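Local atomic coordinates of putative adhesin (Komagataella phaffii, PDB entry 5FX8), a protein that is a putative yeast cell-wall adhesin that may mediate cell-cell interaction through polar contacts with other proteins, seen here as its N-terminal part with two cohesin-like domains. Residues Leu235-Phe240 against Ile247-Ala252; Thr177-Ser182 against Val282-Ala287. All coordinates share one frame; numbering follows the deposited sequence.

Interaction 1. Residues Leu235-Phe240 against Ile247-Ala252; sequences LPVESF and ISLSFA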
ATOM      1  N   LEU C 235      -9.827   9.231  24.123  1.00 14.16           N
ATOM      2  CA  LEU C 235      -9.709  10.451  23.374  1.00 15.20           C
ATOM      3  C   LEU C 235     -11.089  11.006  23.052  1.00 16.76           C
ATOM      4  O   LEU C 235     -12.007  10.243  22.795  1.00 18.34           O
ATOM      5  CB  LEU C 235      -8.888  10.203  22.131  1.00 14.20           C
ATOM      6  CG  LEU C 235      -7.414   9.995  22.484  1.00 13.58           C
ATOM      7  CD1 LEU C 235      -6.656   9.523  21.276  1.00 11.60           C
ATOM      8  CD2 LEU C 235      -6.813  11.280  23.013  1.00 14.61           C
ATOM      9  N   PRO C 236     -11.246  12.340  23.051  1.00 15.68           N
ATOM     10  CA  PRO C 236     -10.254  13.409  23.057  1.00 16.53           C
ATOM     11  C   PRO C 236      -9.523  13.658  24.362  1.00 18.70           C
ATOM     12  O   PRO C 236      -8.553  14.390  24.331  1.00 19.82           O
ATOM     13  CB  PRO C 236     -11.090  14.629  22.697  1.00 18.99           C
ATOM     14  CG  PRO C 236     -12.380  14.337  23.201  1.00 15.47           C
ATOM     15  CD  PRO C 236     -12.594  12.899  22.922  1.00 15.80           C
ATOM     16  N   VAL C 237      -9.962  13.065  25.466  1.00 17.98           N
ATOM     17  CA  VAL C 237      -9.281  13.246  26.745  1.00 18.23           C
ATOM     18  C   VAL C 237      -7.907  12.593  26.679  1.00 20.09           C
ATOM     19  O   VAL C 237      -7.802  11.375  26.527  1.00 20.45           O
ATOM     20  CB  VAL C 237     -10.117  12.656  27.884  1.00 16.91           C
ATOM     21  CG1 VAL C 237      -9.371  12.693  29.178  1.00 18.97           C
ATOM     22  CG2 VAL C 237     -11.368  13.414  28.023  1.00 18.21           C
ATOM     23  N   GLU C 238      -6.850  13.393  26.819  1.00 19.69           N
ATOM     24  CA  GLU C 238      -5.501  12.854  26.926  1.00 21.94           C
ATOM     25  C   GLU C 238      -5.067  12.568  28.360  1.00 23.01           C
ATOM     26  O   GLU C 238      -4.257  11.665  28.582  1.00 20.42           O
ATOM     27  CB  GLU C 238      -4.475  13.811  26.327  1.00 23.82           C
ATOM     28  CG  GLU C 238      -4.729  14.254  24.944  1.00 25.86           C
ATOM     29  CD  GLU C 238      -3.543  15.012  24.390  1.00 39.61           C
ATOM     30  OE1 GLU C 238      -3.449  16.249  24.608  1.00 36.45           O
ATOM     31  OE2 GLU C 238      -2.688  14.359  23.748  1.00 40.91           O
ATOM     32  N   SER C 239      -5.544  13.336  29.336  1.00 22.13           N
ATOM     33  CA  SER C 239      -5.137  13.145  30.722  1.00 23.08           C
ATOM     34  C   SER C 239      -6.130  13.851  31.624  1.00 21.58           C
ATOM     35  O   SER C 239      -6.752  14.829  31.218  1.00 24.87           O
ATOM     36  CB  SER C 239      -3.740  13.691  30.953  1.00 21.72           C
ATOM     37  OG  SER C 239      -3.737  15.023  30.508  1.00 25.50           O
ATOM     38  N   PHE C 240      -6.268  13.357  32.850  1.00 22.04           N
ATOM     39  CA  PHE C 240      -7.284  13.897  33.751  1.00 24.38           C
ATOM     40  C   PHE C 240      -6.896  13.607  35.195  1.00 25.31           C
ATOM     41  O   PHE C 240      -6.957  12.457  35.630  1.00 29.19           O
ATOM     42  CB  PHE C 240      -8.646  13.305  33.411  1.00 22.92           C
ATOM     43  CG  PHE C 240      -9.700  13.579  34.418  1.00 23.13           C
ATOM     44  CD1 PHE C 240     -10.059  14.882  34.733  1.00 26.07           C
ATOM     45  CD2 PHE C 240     -10.352  12.544  35.039  1.00 21.64           C
ATOM     46  CE1 PHE C 240     -11.028  15.135  35.657  1.00 22.12           C
ATOM     47  CE2 PHE C 240     -11.323  12.795  35.960  1.00 24.51           C
ATOM     48  CZ  PHE C 240     -11.664  14.096  36.268  1.00 24.11           C
ATOM     49  N   ILE C 247      -7.673  20.661  39.408  1.00 26.39           N
ATOM     50  CA  ILE C 247      -8.012  19.757  38.318  1.00 26.51           C
ATOM     51  C   ILE C 247      -7.045  19.997  37.169  1.00 27.40           C
ATOM     52  O   ILE C 247      -6.820  21.143  36.777  1.00 25.15           O
ATOM     53  CB  ILE C 247      -9.455  19.938  37.822  1.00 27.89           C
ATOM     54  CG1 ILE C 247     -10.467  19.869  38.951  1.00 33.33           C
ATOM     55  CG2 ILE C 247      -9.793  18.856  36.854  1.00 26.90           C
ATOM     56  CD1 ILE C 247     -11.869  20.236  38.516  1.00 27.18           C
ATOM     57  N   SER C 248      -6.483  18.919  36.632  1.00 28.16           N
ATOM     58  CA  SER C 248      -5.704  18.935  35.403  1.00 23.28           C
ATOM     59  C   SER C 248      -6.459  18.199  34.308  1.00 26.53           C
ATOM     60  O   SER C 248      -7.040  17.136  34.547  1.00 23.51           O
ATOM     61  CB  SER C 248      -4.355  18.267  35.594  1.00 24.86           C
ATOM     62  OG  SER C 248      -3.460  19.109  36.257  1.00 25.83           O
ATOM     63  N   LEU C 249      -6.406  18.733  33.095  1.00 23.89           N
ATOM     64  CA  LEU C 249      -7.167  18.125  32.022  1.00 20.96           C
ATOM     65  C   LEU C 249      -6.496  18.439  30.701  1.00 23.19           C
ATOM     66  O   LEU C 249      -5.954  19.528  30.538  1.00 25.40           O
ATOM     67  CB  LEU C 249      -8.590  18.647  32.057  1.00 21.48           C
ATOM     68  CG  LEU C 249      -9.608  18.016  31.143  1.00 23.57           C
ATOM     69  CD1 LEU C 249      -9.653  16.523  31.360  1.00 33.28           C
ATOM     70  CD2 LEU C 249     -10.925  18.627  31.462  1.00 20.90           C
ATOM     71  N   SER C 250      -6.523  17.488  29.766  1.00 22.71           N
ATOM     72  CA  SER C 250      -5.913  17.671  28.453  1.00 22.97           C
ATOM     73  C   SER C 250      -6.761  17.053  27.349  1.00 23.01           C
ATOM     74  O   SER C 250      -7.417  16.031  27.540  1.00 20.54           O
ATOM     75  CB  SER C 250      -4.530  17.044  28.382  1.00 27.33           C
ATOM     76  OG  SER C 250      -3.685  17.613  29.332  1.00 25.44           O
ATOM     77  N   PHE C 251      -6.693  17.647  26.171  1.00 20.40           N
ATOM     78  CA  PHE C 251      -7.488  17.195  25.044  1.00 21.46           C
ATOM     79  C   PHE C 251      -6.641  17.150  23.783  1.00 22.64           C
ATOM     80  O   PHE C 251      -5.830  18.037  23.529  1.00 26.22           O
ATOM     81  CB  PHE C 251      -8.676  18.113  24.783  1.00 22.47           C
ATOM     82  CG  PHE C 251      -9.792  18.011  25.779  1.00 21.80           C
ATOM     83  CD1 PHE C 251     -10.768  17.031  25.656  1.00 21.09           C
ATOM     84  CD2 PHE C 251      -9.919  18.949  26.797  1.00 21.58           C
ATOM     85  CE1 PHE C 251     -11.827  16.966  26.548  1.00 17.69           C
ATOM     86  CE2 PHE C 251     -10.968  18.884  27.688  1.00 19.56           C
ATOM     87  CZ  PHE C 251     -11.922  17.897  27.562  1.00 19.47           C
ATOM     88  N   ALA C 252      -6.831  16.113  22.993  1.00 27.36           N
ATOM     89  CA  ALA C 252      -6.252  16.018  21.660  1.00 26.17           C
ATOM     90  C   ALA C 252      -7.388  15.711  20.716  1.00 22.25           C
ATOM     91  O   ALA C 252      -8.156  14.783  20.955  1.00 28.64           O
ATOM     92  CB  ALA C 252      -5.192  14.926  21.560  1.00 25.74           C
TER

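Interaction 2. Residues Thr177-Ser182 against Val282-Ala287; sequences TNIDIS and VDLTTA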
ATOM      1  N   THR C 177      -5.077  21.825  17.853  1.00 41.34           N
ATOM      2  CA  THR C 177      -4.778  20.396  17.911  1.00 36.27           C
ATOM      3  C   THR C 177      -4.680  19.840  19.327  1.00 36.30           C
ATOM      4  O   THR C 177      -5.051  18.683  19.544  1.00 36.24           O
ATOM      5  CB  THR C 177      -3.461  20.080  17.173  1.00 35.64           C
ATOM      6  OG1 THR C 177      -2.348  20.613  17.895  1.00 36.85           O
ATOM      7  CG2 THR C 177      -3.477  20.692  15.791  1.00 39.98           C
ATOM      8  N   ASN C 178      -4.203  20.619  20.294  1.00 31.37           N
ATOM      9  CA  ASN C 178      -4.130  20.149  21.665  1.00 31.81           C
ATOM     10  C   ASN C 178      -4.593  21.236  22.622  1.00 31.20           C
ATOM     11  O   ASN C 178      -4.433  22.430  22.372  1.00 30.56           O
ATOM     12  CB  ASN C 178      -2.719  19.687  22.013  1.00 31.68           C
ATOM     13  CG  ASN C 178      -2.281  18.540  21.155  1.00 33.67           C
ATOM     14  OD1 ASN C 178      -1.912  18.730  20.001  1.00 39.59           O
ATOM     15  ND2 ASN C 178      -2.336  17.334  21.700  1.00 37.21           N
ATOM     16  N   ILE C 179      -5.190  20.797  23.721  1.00 29.05           N
ATOM     17  CA  ILE C 179      -5.728  21.686  24.732  1.00 26.30           C
ATOM     18  C   ILE C 179      -5.308  21.177  26.096  1.00 26.82           C
ATOM     19  O   ILE C 179      -5.602  20.034  26.451  1.00 23.42           O
ATOM     20  CB  ILE C 179      -7.256  21.776  24.657  1.00 25.39           C
ATOM     21  CG1 ILE C 179      -7.677  22.265  23.278  1.00 26.35           C
ATOM     22  CG2 ILE C 179      -7.751  22.681  25.752  1.00 23.77           C
ATOM     23  CD1 ILE C 179      -9.160  22.385  23.092  1.00 24.54           C
ATOM     24  N   ASP C 180      -4.641  22.035  26.861  1.00 26.03           N
ATOM     25  CA  ASP C 180      -4.243  21.766  28.234  1.00 25.89           C
ATOM     26  C   ASP C 180      -4.944  22.723  29.189  1.00 26.21           C
ATOM     27  O   ASP C 180      -4.897  23.936  28.997  1.00 28.06           O
ATOM     28  CB  ASP C 180      -2.740  21.917  28.382  1.00 29.15           C
ATOM     29  CG  ASP C 180      -1.991  21.077  27.410  1.00 33.18           C
ATOM     30  OD1 ASP C 180      -2.305  19.872  27.328  1.00 33.31           O
ATOM     31  OD2 ASP C 180      -1.103  21.614  26.717  1.00 32.57           O
ATOM     32  N   ILE C 181      -5.549  22.187  30.242  1.00 26.08           N
ATOM     33  CA  ILE C 181      -6.302  22.978  31.205  1.00 24.50           C
ATOM     34  C   ILE C 181      -5.891  22.581  32.615  1.00 24.22           C
ATOM     35  O   ILE C 181      -5.761  21.393  32.920  1.00 27.17           O
ATOM     36  CB  ILE C 181      -7.819  22.786  31.001  1.00 25.32           C
ATOM     37  CG1 ILE C 181      -8.239  23.302  29.635  1.00 25.17           C
ATOM     38  CG2 ILE C 181      -8.593  23.524  32.033  1.00 25.12           C
ATOM     39  CD1 ILE C 181      -9.442  22.631  29.117  1.00 22.89           C
ATOM     40  N   SER C 182      -5.686  23.568  33.477  1.00 27.11           N
ATOM     41  CA  SER C 182      -5.564  23.315  34.907  1.00 25.68           C
ATOM     42  C   SER C 182      -6.271  24.419  35.685  1.00 27.98           C
ATOM     43  O   SER C 182      -6.193  25.589  35.313  1.00 28.38           O
ATOM     44  CB  SER C 182      -4.113  23.238  35.331  1.00 24.88           C
ATOM     45  OG  SER C 182      -3.505  24.479  35.078  1.00 31.24           O
ATOM     46  N   VAL C 282      -5.002  27.917  30.461  1.00 28.85           N
ATOM     47  CA  VAL C 282      -5.343  27.192  29.246  1.00 28.90           C
ATOM     48  C   VAL C 282      -4.205  27.381  28.263  1.00 28.89           C
ATOM     49  O   VAL C 282      -3.872  28.517  27.915  1.00 33.67           O
ATOM     50  CB  VAL C 282      -6.669  27.676  28.646  1.00 27.94           C
ATOM     51  CG1 VAL C 282      -6.886  27.043  27.296  1.00 27.32           C
ATOM     52  CG2 VAL C 282      -7.796  27.337  29.573  1.00 26.09           C
ATOM     53  N   ASP C 283      -3.594  26.286  27.831  1.00 30.09           N
ATOM     54  CA  ASP C 283      -2.534  26.328  26.832  1.00 31.70           C
ATOM     55  C   ASP C 283      -3.041  25.671  25.560  1.00 31.56           C
ATOM     56  O   ASP C 283      -3.487  24.524  25.593  1.00 32.68           O
ATOM     57  CB  ASP C 283      -1.284  25.624  27.340  1.00 32.79           C
ATOM     58  CG  ASP C 283      -0.759  26.243  28.599  1.00 39.47           C
ATOM     59  OD1 ASP C 283      -1.330  25.980  29.684  1.00 46.28           O
ATOM     60  OD2 ASP C 283       0.217  27.007  28.501  1.00 40.27           O
ATOM     61  N   LEU C 284      -3.006  26.400  24.458  1.00 29.91           N
ATOM     62  CA  LEU C 284      -3.489  25.890  23.188  1.00 31.18           C
ATOM     63  C   LEU C 284      -2.303  25.590  22.295  1.00 35.39           C
ATOM     64  O   LEU C 284      -1.391  26.410  22.174  1.00 35.53           O
ATOM     65  CB  LEU C 284      -4.407  26.894  22.499  1.00 32.80           C
ATOM     66  CG  LEU C 284      -5.684  27.303  23.201  1.00 29.34           C
ATOM     67  CD1 LEU C 284      -6.374  28.247  22.310  1.00 29.49           C
ATOM     68  CD2 LEU C 284      -6.557  26.118  23.433  1.00 28.68           C
ATOM     69  N   THR C 285      -2.309  24.417  21.686  1.00 38.40           N
ATOM     70  CA  THR C 285      -1.330  24.084  20.668  1.00 38.09           C
ATOM     71  C   THR C 285      -1.990  24.197  19.306  1.00 42.24           C
ATOM     72  O   THR C 285      -3.070  23.648  19.078  1.00 38.87           O
ATOM     73  CB  THR C 285      -0.774  22.687  20.877  1.00 36.85           C
ATOM     74  OG1 THR C 285       0.017  22.678  22.063  1.00 38.47           O
ATOM     75  CG2 THR C 285       0.070  22.290  19.695  1.00 39.01           C
ATOM     76  N   THR C 286      -1.337  24.922  18.411  1.00 47.78           N
ATOM     77  CA  THR C 286      -1.916  25.221  17.112  1.00 56.31           C
ATOM     78  C   THR C 286      -0.846  25.022  16.043  1.00 62.58           C
ATOM     79  O   THR C 286       0.270  25.518  16.182  1.00 68.58           O
ATOM     80  CB  THR C 286      -2.500  26.636  17.115  1.00 56.74           C
ATOM     81  OG1 THR C 286      -1.630  27.506  17.834  1.00 57.56           O
ATOM     82  CG2 THR C 286      -3.835  26.628  17.806  1.00 62.75           C
ATOM     83  N   ALA C 287      -1.201  24.268  14.998  1.00 66.88           N
ATOM     84  CA  ALA C 287      -0.288  23.882  13.918  1.00 76.75           C
ATOM     85  C   ALA C 287       0.473  25.045  13.285  1.00 79.10           C
ATOM     86  O   ALA C 287       0.041  26.198  13.361  1.00 83.70           O
ATOM     87  CB  ALA C 287      -1.072  23.141  12.832  1.00 77.37           C
TER
HETATM   88  O   HOH W   1      -1.746  22.417  24.340  1.00 29.70           O

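Interaction 1. Residues Leu235-Phe240 against Ile247-Ala252
The carbonyl oxygen of P236 is gripped by two donors that flank the F251-A252 peptide: A252 N donates to P236 O at 2.8 Å, in the carbonyl plane, and the CA-H of F251 adds a weaker contact to it. S250 O repeats the pattern, taking the N-H of E238 at 2.8 Å and the CA-H of V237, but here the donor nitrogen stands 49° above the carbonyl plane. Between V237, opposite F251, and F240, opposite L249, the 235-240 segment carries one residue more than its partner; S239 OG lies 2.8 Å from S250 OG. V237, F240, L249 and F251 lie on one face, where L249 and F251 pack on strand 260-268. P236 CB meets the F251 ring in plane at its edge, 3.8 Å from CD1, and V237 CG2 comes within 3.9 Å of F251 CE1; Y197 makes an edge-to-face stack with the same ring. F240 turns CG anti to its backbone N (chi1 169°), which brings its ring beside L249, whose CD1 reaches F240 CD1 at 3.8 Å. P236, which follows a cis peptide bond, also packs on H402 of the neighbouring lipoxygenase chain. Backbone bonds and apolar side chains thus hold the edge strand, while the polar groups of E238 and S250 reach N178 and, weakly, D180 of the next strand.

Interaction 2. Residues Thr177-Ser182 against Val282-Ala287
The carboxylates of D180 and D283 belong to a directly paired couple on the outer face of the sheet, yet their side chains cross at about a right angle and their planes are turned 47° apart, with D180 OD2 and D283 OD1 separated by 5.3 Å. Each has a hydroxyl partner on a different neighbouring strand: D283 OD2 bonds S296 OG, and D180 OD1 makes a weak hydrogen bond with S250 OG. A water links D180, D283 and T285, donating to D180 OD2 at 2.6 Å and to D283 O at 3.0 Å while accepting from T285 OG1; it ties a carboxylate to a backbone carbonyl and a hydroxyl, and may favour the charged form of D180. The amide of N178 is the third flat group. T177 OG1, set between its own backbone N and carbonyl carbon (chi1 69°), lies by N178 OD1 and donates to it from 17° out of the carbonyl plane, while N178 ND2 turns to E238. N178 CB lies alongside T285 CB at 3.8 Å. Beneath the polar row, I179 and I181 lie side by side with L284 and V282, I179 CG1 meeting L284 CD2 at 4.0 Å; all four are buried, and I169 of the opposing sheet touches I179, V282 and L284. Reciprocal backbone bonds join D180 and D283. At the far end T285 N donates to N178 O, and T285 O receives T177 N at 3.0 Å as well as a weak bond from N178 N. With T177 and N178 both facing T285, this is a classic beta bulge in an antiparallel pair within the beta sandwich of the second cohesin-like domain.

How the interactions relate
Both contacts belong to one five-stranded antiparallel sheet of the second cohesin-like domain, their centres about 10 Å apart. Both are partly buried and touched by the lipoxygenase chain. Interaction 1 is a local hairpin that adds an edge strand, 237-242, whereas interaction 2 joins strands distant in sequence in the sheet's middle. Strands 246-252 and 176-186 are neighbours, and probable backbone hydrogen bonds, F251 N to I179 O and I181 N to L249 O, tie the two together. Two phenylalanine rings join aliphatic chains in interaction 1, while the apolar face of interaction 2 is wholly aliphatic. The polar faces differ too: serine hydroxyls and a glutamate against a water joining an aspartate carboxylate to a backbone carbonyl and a threonine.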